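Local atomic coordinates of putative glycosyltransferase (GalT1) (Streptococcus parasanguinis, PDB entry 4PHR), a protein that probably acts as a glycosyltransferase, this N-terminal portion being a GT-D-fold domain that binds UDP and manganese. Residues A[200-205]-A[224-229]; A[30-35]-A[208-213]; A[121-126]-A[234-239]. One frame throughout, in Å; residues are numbered along the deposited sequence.

Contact 1 (A[200-205]-A[224-229]); sequences LILVML and IDLGHI. With UDP (uridine-5'-diphosphate), chain B.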
loop_
_atom_site.group_PDB
_atom_site.type_symbol
_atom_site.label_atom_id
_atom_site.label_comp_id
_atom_site.label_asym_id
_atom_site.label_seq_id
_atom_site.Cartn_x
_atom_site.Cartn_y
_atom_site.Cartn_z
ATOM N N LEU A 200 -7.404 -1.689 14.939
ATOM C CA LEU A 200 -7.397 -1.402 13.513
ATOM C C LEU A 200 -6.115 -2.014 12.956
ATOM O O LEU A 200 -5.035 -1.840 13.531
ATOM C CB LEU A 200 -7.399 0.111 13.295
ATOM C CG LEU A 200 -7.195 0.638 11.876
ATOM C CD1 LEU A 200 -8.349 0.206 10.983
ATOM C CD2 LEU A 200 -7.079 2.160 11.886
ATOM N N ILE A 201 -6.222 -2.735 11.848
ATOM C CA ILE A 201 -5.070 -3.435 11.293
ATOM C C ILE A 201 -4.508 -2.636 10.121
ATOM O O ILE A 201 -5.253 -2.264 9.222
ATOM C CB ILE A 201 -5.454 -4.863 10.816
ATOM C CG1 ILE A 201 -6.162 -5.643 11.937
ATOM C CG2 ILE A 201 -4.226 -5.606 10.308
ATOM C CD1 ILE A 201 -6.801 -6.952 11.464
ATOM N N LEU A 202 -3.210 -2.346 10.158
ATOM C CA LEU A 202 -2.522 -1.661 9.065
ATOM C C LEU A 202 -1.508 -2.640 8.516
ATOM O O LEU A 202 -0.791 -3.281 9.285
ATOM C CB LEU A 202 -1.787 -0.416 9.569
ATOM C CG LEU A 202 -2.625 0.619 10.331
ATOM C CD1 LEU A 202 -1.770 1.830 10.716
ATOM C CD2 LEU A 202 -3.853 1.038 9.531
ATOM N N VAL A 203 -1.447 -2.769 7.194
ATOM C CA VAL A 203 -0.585 -3.775 6.596
ATOM C C VAL A 203 0.362 -3.134 5.587
ATOM O O VAL A 203 -0.078 -2.409 4.694
ATOM C CB VAL A 203 -1.410 -4.882 5.898
ATOM C CG1 VAL A 203 -0.500 -6.032 5.492
ATOM C CG2 VAL A 203 -2.529 -5.371 6.811
ATOM N N MET A 204 1.656 -3.426 5.734
ATOM C CA MET A 204 2.694 -2.923 4.841
ATOM C C MET A 204 3.519 -4.138 4.428
ATOM O O MET A 204 4.506 -4.481 5.078
ATOM C CB MET A 204 3.568 -1.865 5.533
ATOM C CG MET A 204 2.808 -0.615 5.989
ATOM S SD MET A 204 1.817 -0.881 7.490
ATOM C CE MET A 204 1.806 0.758 8.211
ATOM N N LEU A 205 3.095 -4.810 3.359
ATOM C CA LEU A 205 3.613 -6.146 3.095
ATOM C C LEU A 205 3.485 -6.562 1.628
ATOM O O LEU A 205 3.246 -7.728 1.322
ATOM C CB LEU A 205 2.947 -7.183 4.023
ATOM C CG LEU A 205 3.806 -8.404 4.375
ATOM C CD1 LEU A 205 4.943 -8.030 5.331
ATOM C CD2 LEU A 205 2.947 -9.515 4.974
ATOM N N ILE A 224 -6.228 -2.050 6.574
ATOM C CA ILE A 224 -5.850 -1.053 5.584
ATOM C C ILE A 224 -4.445 -1.306 5.054
ATOM O O ILE A 224 -3.469 -1.278 5.796
ATOM C CB ILE A 224 -5.938 0.377 6.171
ATOM C CG1 ILE A 224 -7.332 0.631 6.766
ATOM C CG2 ILE A 224 -5.604 1.428 5.119
ATOM C CD1 ILE A 224 -7.476 2.006 7.397
ATOM N N ASP A 225 -4.363 -1.548 3.759
ATOM C CA ASP A 225 -3.097 -1.766 3.061
ATOM C C ASP A 225 -2.420 -0.407 2.854
ATOM O O ASP A 225 -2.886 0.395 2.037
ATOM C CB ASP A 225 -3.456 -2.412 1.716
ATOM C CG ASP A 225 -2.300 -2.500 0.753
ATOM O OD1 ASP A 225 -1.143 -2.207 1.131
ATOM O OD2 ASP A 225 -2.567 -2.910 -0.406
ATOM N N LEU A 226 -1.346 -0.137 3.605
ATOM C CA LEU A 226 -0.673 1.166 3.544
ATOM C C LEU A 226 0.722 1.164 2.913
ATOM O O LEU A 226 1.354 2.216 2.818
ATOM C CB LEU A 226 -0.596 1.812 4.931
ATOM C CG LEU A 226 -1.907 2.356 5.517
ATOM C CD1 LEU A 226 -1.675 2.935 6.909
ATOM C CD2 LEU A 226 -2.512 3.394 4.578
ATOM N N GLY A 227 1.212 -0.006 2.507
ATOM C CA GLY A 227 2.410 -0.091 1.687
ATOM C C GLY A 227 3.572 0.776 2.138
ATOM O O GLY A 227 4.047 0.654 3.266
ATOM N N HIS A 228 4.023 1.654 1.243
ATOM C CA HIS A 228 5.232 2.470 1.441
ATOM C C HIS A 228 4.992 3.822 2.124
ATOM O O HIS A 228 5.795 4.758 1.974
ATOM C CB HIS A 228 5.950 2.667 0.101
ATOM C CG HIS A 228 6.853 1.532 -0.273
ATOM N ND1 HIS A 228 6.757 0.865 -1.474
ATOM C CD2 HIS A 228 7.888 0.966 0.391
ATOM C CE1 HIS A 228 7.698 -0.063 -1.538
ATOM N NE2 HIS A 228 8.401 -0.020 -0.420
ATOM N N ILE A 229 3.900 3.941 2.874
ATOM C CA ILE A 229 3.564 5.223 3.493
ATOM C C ILE A 229 4.728 5.802 4.313
ATOM O O ILE A 229 4.950 7.013 4.324
ATOM C CB ILE A 229 2.273 5.143 4.365
ATOM C CG1 ILE A 229 1.849 6.543 4.805
ATOM C CG2 ILE A 229 2.458 4.203 5.554
ATOM C CD1 ILE A 229 1.524 7.449 3.638
HETATM N N1 UDP B . 7.231 -5.892 2.158
HETATM C C2 UDP B . 7.597 -6.825 3.097
HETATM N N3 UDP B . 7.649 -8.156 2.755
HETATM C C4 UDP B . 7.332 -8.564 1.482
HETATM C C5 UDP B . 6.955 -7.621 0.526
HETATM C C6 UDP B . 7.055 -6.275 0.859
HETATM O O2 UDP B . 7.906 -6.479 4.237
HETATM O O4 UDP B . 7.366 -9.774 1.232
HETATM C "C1'" UDP B . 7.104 -4.487 2.571
HETATM C "C2'" UDP B . 8.163 -3.493 2.176
HETATM O "O2'" UDP B . 9.274 -3.576 3.045
HETATM C "C3'" UDP B . 7.405 -2.195 2.339
HETATM C "C4'" UDP B . 5.991 -2.574 1.929
HETATM O "O4'" UDP B . 5.932 -4.003 1.946
HETATM O "O3'" UDP B . 7.391 -1.810 3.696
HETATM C "C5'" UDP B . 5.633 -2.037 0.549
HETATM O "O5'" UDP B . 4.332 -2.499 0.206
HETATM P PA UDP B . 3.645 -2.151 -1.208
HETATM O O1A UDP B . 4.402 -2.800 -2.296
HETATM O O2A UDP B . 2.220 -2.538 -1.075
HETATM O O3A UDP B . 3.858 -0.547 -1.283
HETATM P PB UDP B . 3.322 0.598 -2.312
HETATM O O1B UDP B . 4.500 0.960 -3.154
HETATM O O2B UDP B . 2.919 1.705 -1.413
HETATM O O3B UDP B . 2.203 0.033 -3.132
HETATM O O HOH W 1 1.374 -3.238 1.590
#

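Contact 2 (A[30-35]-A[208-213]); sequences SVVRFG and TAKVLV. With UDP (uridine-5'-diphosphate), chain B.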
loop_
_atom_site.group_PDB
_atom_site.type_symbol
_atom_site.label_atom_id
_atom_site.label_comp_id
_atom_site.label_asym_id
_atom_site.label_seq_id
_atom_site.Cartn_x
_atom_site.Cartn_y
_atom_site.Cartn_z
ATOM N N SER A 30 -12.181 -1.487 4.830
ATOM C CA SER A 30 -10.857 -2.027 4.559
ATOM C C SER A 30 -10.377 -1.463 3.222
ATOM O O SER A 30 -11.175 -0.941 2.437
ATOM C CB SER A 30 -10.900 -3.549 4.489
ATOM O OG SER A 30 -11.130 -4.105 5.769
ATOM N N VAL A 31 -9.083 -1.576 2.950
ATOM C CA VAL A 31 -8.522 -1.030 1.729
ATOM C C VAL A 31 -7.488 -1.991 1.181
ATOM O O VAL A 31 -6.571 -2.390 1.898
ATOM C CB VAL A 31 -7.821 0.327 1.967
ATOM C CG1 VAL A 31 -7.291 0.884 0.637
ATOM C CG2 VAL A 31 -8.770 1.315 2.616
ATOM N N VAL A 32 -7.640 -2.359 -0.091
ATOM C CA VAL A 32 -6.620 -3.134 -0.790
ATOM C C VAL A 32 -6.165 -2.320 -2.000
ATOM O O VAL A 32 -6.990 -1.764 -2.733
ATOM C CB VAL A 32 -7.155 -4.531 -1.199
ATOM C CG1 VAL A 32 -8.357 -4.422 -2.124
ATOM C CG2 VAL A 32 -6.068 -5.355 -1.839
ATOM N N ARG A 33 -4.851 -2.233 -2.202
ATOM C CA ARG A 33 -4.305 -1.411 -3.286
ATOM C C ARG A 33 -3.578 -2.275 -4.320
ATOM O O ARG A 33 -2.757 -3.116 -3.972
ATOM C CB ARG A 33 -3.357 -0.333 -2.742
ATOM C CG ARG A 33 -3.950 0.602 -1.663
ATOM C CD ARG A 33 -2.868 1.548 -1.051
ATOM N NE ARG A 33 -1.773 0.710 -0.591
ATOM C CZ ARG A 33 -0.666 0.417 -1.268
ATOM N NH1 ARG A 33 -0.359 1.038 -2.410
ATOM N NH2 ARG A 33 0.163 -0.483 -0.766
ATOM N N PHE A 34 -3.895 -2.090 -5.593
ATOM C CA PHE A 34 -3.167 -2.782 -6.648
ATOM C C PHE A 34 -2.190 -1.807 -7.278
ATOM O O PHE A 34 -2.590 -0.759 -7.776
ATOM C CB PHE A 34 -4.125 -3.367 -7.694
ATOM C CG PHE A 34 -4.853 -4.578 -7.205
ATOM C CD1 PHE A 34 -5.941 -4.452 -6.357
ATOM C CD2 PHE A 34 -4.417 -5.845 -7.554
ATOM C CE1 PHE A 34 -6.592 -5.579 -5.883
ATOM C CE2 PHE A 34 -5.063 -6.965 -7.094
ATOM C CZ PHE A 34 -6.148 -6.835 -6.253
ATOM N N GLY A 35 -0.905 -2.155 -7.239
ATOM C CA GLY A 35 0.127 -1.355 -7.867
ATOM C C GLY A 35 0.731 -2.092 -9.041
ATOM O O GLY A 35 0.260 -3.169 -9.434
ATOM N N THR A 208 1.487 -9.698 -0.568
ATOM C CA THR A 208 0.903 -10.492 0.498
ATOM C C THR A 208 -0.124 -9.673 1.287
ATOM O O THR A 208 -1.129 -10.210 1.764
ATOM C CB THR A 208 1.990 -11.066 1.419
ATOM O OG1 THR A 208 2.888 -11.860 0.633
ATOM C CG2 THR A 208 1.381 -11.935 2.514
ATOM N N ALA A 209 0.133 -8.374 1.416
ATOM C CA ALA A 209 -0.782 -7.475 2.125
ATOM C C ALA A 209 -2.193 -7.521 1.542
ATOM O O ALA A 209 -3.173 -7.433 2.274
ATOM C CB ALA A 209 -0.256 -6.039 2.105
ATOM N N LYS A 210 -2.305 -7.655 0.225
ATOM C CA LYS A 210 -3.620 -7.594 -0.409
ATOM C C LYS A 210 -4.451 -8.823 -0.043
ATOM O O LYS A 210 -5.659 -8.727 0.217
ATOM C CB LYS A 210 -3.494 -7.440 -1.921
ATOM C CG LYS A 210 -2.868 -6.097 -2.357
ATOM C CD LYS A 210 -1.352 -6.160 -2.338
ATOM C CE LYS A 210 -0.668 -4.894 -2.866
ATOM N NZ LYS A 210 -0.430 -3.822 -1.856
ATOM N N VAL A 211 -3.803 -9.980 -0.023
ATOM C CA VAL A 211 -4.489 -11.216 0.322
ATOM C C VAL A 211 -4.889 -11.173 1.795
ATOM O O VAL A 211 -6.007 -11.549 2.160
ATOM C CB VAL A 211 -3.615 -12.452 0.037
ATOM C CG1 VAL A 211 -4.396 -13.743 0.324
ATOM C CG2 VAL A 211 -3.143 -12.435 -1.414
ATOM N N LEU A 212 -3.979 -10.692 2.634
ATOM C CA LEU A 212 -4.256 -10.575 4.060
ATOM C C LEU A 212 -5.462 -9.671 4.301
ATOM O O LEU A 212 -6.383 -10.034 5.038
ATOM C CB LEU A 212 -3.029 -10.028 4.798
ATOM C CG LEU A 212 -3.107 -10.016 6.327
ATOM C CD1 LEU A 212 -3.330 -11.429 6.847
ATOM C CD2 LEU A 212 -1.848 -9.409 6.939
ATOM N N VAL A 213 -5.473 -8.494 3.680
ATOM C CA VAL A 213 -6.595 -7.572 3.865
ATOM C C VAL A 213 -7.914 -8.202 3.397
ATOM O O VAL A 213 -8.936 -8.112 4.074
ATOM C CB VAL A 213 -6.334 -6.213 3.164
ATOM C CG1 VAL A 213 -7.616 -5.386 3.086
ATOM C CG2 VAL A 213 -5.230 -5.443 3.903
HETATM N N1 UDP B . 7.231 -5.892 2.158
HETATM C C2 UDP B . 7.597 -6.825 3.097
HETATM N N3 UDP B . 7.649 -8.156 2.755
HETATM C C4 UDP B . 7.332 -8.564 1.482
HETATM C C5 UDP B . 6.955 -7.621 0.526
HETATM C C6 UDP B . 7.055 -6.275 0.859
HETATM O O2 UDP B . 7.906 -6.479 4.237
HETATM O O4 UDP B . 7.366 -9.774 1.232
HETATM C "C1'" UDP B . 7.104 -4.487 2.571
HETATM C "C2'" UDP B . 8.163 -3.493 2.176
HETATM O "O2'" UDP B . 9.274 -3.576 3.045
HETATM C "C3'" UDP B . 7.405 -2.195 2.339
HETATM C "C4'" UDP B . 5.991 -2.574 1.929
HETATM O "O4'" UDP B . 5.932 -4.003 1.946
HETATM O "O3'" UDP B . 7.391 -1.810 3.696
HETATM C "C5'" UDP B . 5.633 -2.037 0.549
HETATM O "O5'" UDP B . 4.332 -2.499 0.206
HETATM P PA UDP B . 3.645 -2.151 -1.208
HETATM O O1A UDP B . 4.402 -2.800 -2.296
HETATM O O2A UDP B . 2.220 -2.538 -1.075
HETATM O O3A UDP B . 3.858 -0.547 -1.283
HETATM P PB UDP B . 3.322 0.598 -2.312
HETATM O O1B UDP B . 4.500 0.960 -3.154
HETATM O O2B UDP B . 2.919 1.705 -1.413
HETATM O O3B UDP B . 2.203 0.033 -3.132
#

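Contact 3 (A[121-126]-A[234-239]); sequences RPYIDL and EWYEMG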
loop_
_atom_site.group_PDB
_atom_site.type_symbol
_atom_site.label_atom_id
_atom_site.label_comp_id
_atom_site.label_asym_id
_atom_site.label_seq_id
_atom_site.Cartn_x
_atom_site.Cartn_y
_atom_site.Cartn_z
ATOM N N ARG A 121 1.125 6.903 -1.268
ATOM C CA ARG A 121 2.159 7.597 -2.048
ATOM C C ARG A 121 1.787 9.073 -2.275
ATOM O O ARG A 121 1.583 9.509 -3.407
ATOM C CB ARG A 121 2.357 6.891 -3.398
ATOM C CG ARG A 121 2.496 5.363 -3.340
ATOM C CD ARG A 121 3.689 4.915 -2.508
ATOM N NE ARG A 121 4.910 5.577 -2.947
ATOM C CZ ARG A 121 5.964 4.958 -3.459
ATOM N NH1 ARG A 121 5.975 3.636 -3.584
ATOM N NH2 ARG A 121 7.019 5.673 -3.825
ATOM N N PRO A 122 1.697 9.852 -1.192
ATOM C CA PRO A 122 1.072 11.176 -1.287
ATOM C C PRO A 122 2.042 12.331 -1.508
ATOM O O PRO A 122 1.642 13.471 -1.282
ATOM C CB PRO A 122 0.414 11.343 0.095
ATOM C CG PRO A 122 0.714 10.053 0.870
ATOM C CD PRO A 122 1.905 9.463 0.208
ATOM N N TYR A 123 3.279 12.071 -1.925
ATOM C CA TYR A 123 4.259 13.159 -1.945
ATOM C C TYR A 123 5.265 13.170 -3.099
ATOM O O TYR A 123 5.281 14.108 -3.900
ATOM C CB TYR A 123 5.010 13.200 -0.599
ATOM C CG TYR A 123 6.107 14.250 -0.523
ATOM C CD1 TYR A 123 5.801 15.591 -0.335
ATOM C CD2 TYR A 123 7.446 13.896 -0.631
ATOM C CE1 TYR A 123 6.795 16.550 -0.275
ATOM C CE2 TYR A 123 8.450 14.850 -0.575
ATOM C CZ TYR A 123 8.117 16.175 -0.392
ATOM O OH TYR A 123 9.108 17.133 -0.330
ATOM N N ILE A 124 6.115 12.153 -3.178
ATOM C CA ILE A 124 7.359 12.284 -3.949
ATOM C C ILE A 124 7.170 12.432 -5.465
ATOM O O ILE A 124 7.957 13.118 -6.125
ATOM C CB ILE A 124 8.370 11.143 -3.630
ATOM C CG1 ILE A 124 9.805 11.575 -3.963
ATOM C CG2 ILE A 124 7.979 9.867 -4.349
ATOM C CD1 ILE A 124 10.337 12.680 -3.076
ATOM N N ASP A 125 6.127 11.815 -6.013
ATOM C CA ASP A 125 5.918 11.864 -7.457
ATOM C C ASP A 125 5.086 13.054 -7.936
ATOM O O ASP A 125 4.914 13.251 -9.132
ATOM C CB ASP A 125 5.312 10.552 -7.970
ATOM C CG ASP A 125 6.353 9.449 -8.131
ATOM O OD1 ASP A 125 7.566 9.759 -8.137
ATOM O OD2 ASP A 125 5.956 8.275 -8.266
ATOM N N LEU A 126 4.589 13.853 -7.003
ATOM C CA LEU A 126 3.781 15.014 -7.351
ATOM C C LEU A 126 4.643 16.201 -7.761
ATOM O O LEU A 126 5.665 16.486 -7.137
ATOM C CB LEU A 126 2.905 15.425 -6.172
ATOM C CG LEU A 126 1.845 14.432 -5.719
ATOM C CD1 LEU A 126 1.173 14.944 -4.457
ATOM C CD2 LEU A 126 0.831 14.203 -6.829
ATOM N N GLU A 234 8.661 10.122 5.431
ATOM C CA GLU A 234 10.030 10.559 5.715
ATOM C C GLU A 234 10.506 11.568 4.670
ATOM O O GLU A 234 11.110 12.587 5.000
ATOM C CB GLU A 234 10.987 9.362 5.751
ATOM C CG GLU A 234 10.778 8.418 6.925
ATOM C CD GLU A 234 11.627 8.760 8.120
ATOM O OE1 GLU A 234 12.431 9.709 8.030
ATOM O OE2 GLU A 234 11.488 8.071 9.149
ATOM N N TRP A 235 10.224 11.291 3.398
ATOM C CA TRP A 235 10.608 12.222 2.338
ATOM C C TRP A 235 9.900 13.572 2.517
ATOM O O TRP A 235 10.508 14.634 2.367
ATOM C CB TRP A 235 10.280 11.626 0.969
ATOM C CG TRP A 235 11.186 10.515 0.557
ATOM C CD1 TRP A 235 12.505 10.366 0.883
ATOM C CD2 TRP A 235 10.851 9.396 -0.276
ATOM N NE1 TRP A 235 13.010 9.232 0.300
ATOM C CE2 TRP A 235 12.014 8.613 -0.411
ATOM C CE3 TRP A 235 9.677 8.973 -0.913
ATOM C CZ2 TRP A 235 12.042 7.438 -1.155
ATOM C CZ3 TRP A 235 9.706 7.802 -1.657
ATOM C CH2 TRP A 235 10.884 7.050 -1.773
ATOM N N TYR A 236 8.614 13.516 2.845
ATOM C CA TYR A 236 7.824 14.715 3.099
ATOM C C TYR A 236 8.396 15.542 4.265
ATOM O O TYR A 236 8.527 16.768 4.168
ATOM C CB TYR A 236 6.360 14.332 3.350
ATOM C CG TYR A 236 5.548 15.367 4.083
ATOM C CD1 TYR A 236 5.288 15.239 5.444
ATOM C CD2 TYR A 236 5.036 16.476 3.419
ATOM C CE1 TYR A 236 4.547 16.188 6.121
ATOM C CE2 TYR A 236 4.293 17.432 4.089
ATOM C CZ TYR A 236 4.051 17.280 5.440
ATOM O OH TYR A 236 3.308 18.223 6.114
ATOM N N GLU A 237 8.768 14.877 5.357
ATOM C CA GLU A 237 9.239 15.583 6.548
ATOM C C GLU A 237 10.584 16.257 6.305
ATOM O O GLU A 237 10.910 17.261 6.950
ATOM C CB GLU A 237 9.346 14.634 7.745
ATOM C CG GLU A 237 8.019 14.138 8.284
ATOM C CD GLU A 237 7.333 15.146 9.179
ATOM O OE1 GLU A 237 7.460 15.030 10.417
ATOM O OE2 GLU A 237 6.665 16.054 8.648
ATOM N N MET A 238 11.378 15.700 5.396
ATOM C CA MET A 238 12.679 16.297 5.097
ATOM C C MET A 238 12.633 17.237 3.892
ATOM O O MET A 238 13.648 17.829 3.520
ATOM C CB MET A 238 13.757 15.216 4.925
ATOM C CG MET A 238 13.642 14.398 3.648
ATOM S SD MET A 238 14.732 12.955 3.638
ATOM C CE MET A 238 16.175 13.624 4.444
ATOM N N GLY A 239 11.451 17.386 3.294
ATOM C CA GLY A 239 11.289 18.240 2.131
ATOM C C GLY A 239 12.059 17.738 0.926
ATOM O O GLY A 239 12.510 18.527 0.087
#

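Contact 1 (A[200-205]-A[224-229])
Val-203 O takes two backbone N-H groups from 224-229: a sound bond from Leu-226 N at 2.8 Å and a weak one from Gly-227 N at 3.5 Å. Before it the strands pair in parallel, Ile-224 N giving to Ile-201 O at 2.8 Å and Val-203 N to Ile-224 O at 2.9 Å. On one face of the sheet Leu-202 and Ile-224 lie side by side, and CD2 of Leu-202 reaches Leu-226 CD1 at 3.9 Å. Chi1 of Met-204 (-61°) keeps CG beside its own backbone N, 3.2 Å from Gly-227 O; the bend at chi2 takes CE to Leu-226 CB. Strand 200-204, helix 206-218 and strand 223-225 form a beta-alpha-beta unit; on the other face Val-203 packs on Ala-209 and Val-213 of that helix. In the type II' turn 226-229, His-228 N donates to O2B of UDP, and ND1 of His-228 bonds O1B, which lies in the ring plane, at 2.8 Å; C5' of UDP sits 3.5 Å above the ring. A water accepts from Leu-205 N, within bonding distance of Asp-225 OD1 and UDP O2A. Two N-H groups at the strands' C-terminal ends thus bind the beta-phosphate, and Asp-225, salt-bridged to Lys-210 and Arg-33, would partly balance those basic residues.

Contact 2 (A[30-35]-A[208-213])
Strand 30-33 runs nearly antiparallel to helix 208-213, their axes 7.9 Å apart at closest and at 151°, with no hydrogen bond between them. Lys-210 and Val-213, one helical turn apart, do the touching. Val-32 sends CG2 obliquely across the Lys-210 chain, and its 3.3 Å contact with Lys-210 CB is tighter than usual van der Waals packing. Val-213 rests CG1 on Val-31 O at 3.4 Å and also meets Ser-30 CB. Beyond Val-32, the chain of Lys-210 passes Arg-33 O; bends of Lys-210 at chi2 (85°) and chi4 (87°) carry its NZ to O2A of UDP at 3.0 Å. The guanidinium of Arg-33 meets the same diphosphate edge-on: NH1 bonds O3B at 2.8 Å, NH2 adds a longer bond to O3B and a weak one to O2A. Lys-210 NZ and Arg-33 NH2, 3.6 Å apart, are both salt-bridged to Asp-225 and together receive the anionic diphosphate. The strand hydrogen-bonds to strand 72-76 along one edge, while Val-31 pairs with Ala-223 and Asp-225 along the other; helix 206-218 packs over it, with Leu-60 of helix 54-64 against Lys-210 and helix 185-195 beside Leu-212.

Contact 3 (A[121-126]-A[234-239])
The last turn of helix 229-238, closed by a Schellman motif at Gly-239, packs in this GT-D-fold domain against the loop between strand 115-116 and helix 132-140, part of which, 123-126, forms a type I turn. Tyr-123 is central to the contact. Its CG, anti to the backbone N (chi1 177°), sends the ring to the helix, where its face meets the backbone: Tyr-236 CA sits over the ring centre, 3.7 Å from the centroid and 8° off the normal, a CH-pi contact. The Tyr-236 ring turns its edge toward that ring in an offset edge-to-face pair, centroids 5.8 Å apart and planes at 79°. Along the ring, CE2 of Tyr-123 lies 3.6 Å from Trp-235 O, and CD2 meets Trp-235 CB. Next in the loop, Ile-124 crosses the indole obliquely, CB to Trp-235 CE3 at 3.7 Å, with CG2 beside CZ3. The indole N-H is used elsewhere, NE1 bonding Val-244 O. Arg-121, two residues before Tyr-123, folds back on itself through bends at chi2 and chi3. This brings NH2 to the edge of the indole, 4.1 Å from Trp-235 CZ3. Salt bridges to Glu-232 and Glu-253 hold the guanidinium, while NH1 bonds O1B of UDP; the bridge to Glu-232 and the indole contact tie this UDP-binding residue to helix 229-238. At the far end of the Tyr-123 ring, OH passes 3.3 Å from Gly-239 C, near the ring plane, and hydrogen-bonds Ala-240 O.

How the contacts relate
Contacts 1 and 2 share helix 206-218, which links the two strands of contact 1 and packs on strand 30-33 in contact 2; their centres lie 8 Å apart. Asp-225 joins them directly, OD2 to Lys-210 NZ at 2.7 Å and OD1 to Arg-33 NH2 at 2.9 Å. Contact 3 is farther out, its centre about 17 Å from that of contact 1 and 22 Å from that of contact 2. It connects through the chain, since helix 229-238 starts right after His-228, and through space, with Ile-229 CD1 against Pro-122 CG at 3.9 Å. All three reach the UDP diphosphate: His-228 and Arg-121 share O1B, whereas Lys-210 bonds O2A, to which Arg-33 adds a weak bond besides its firmer ones to O3B.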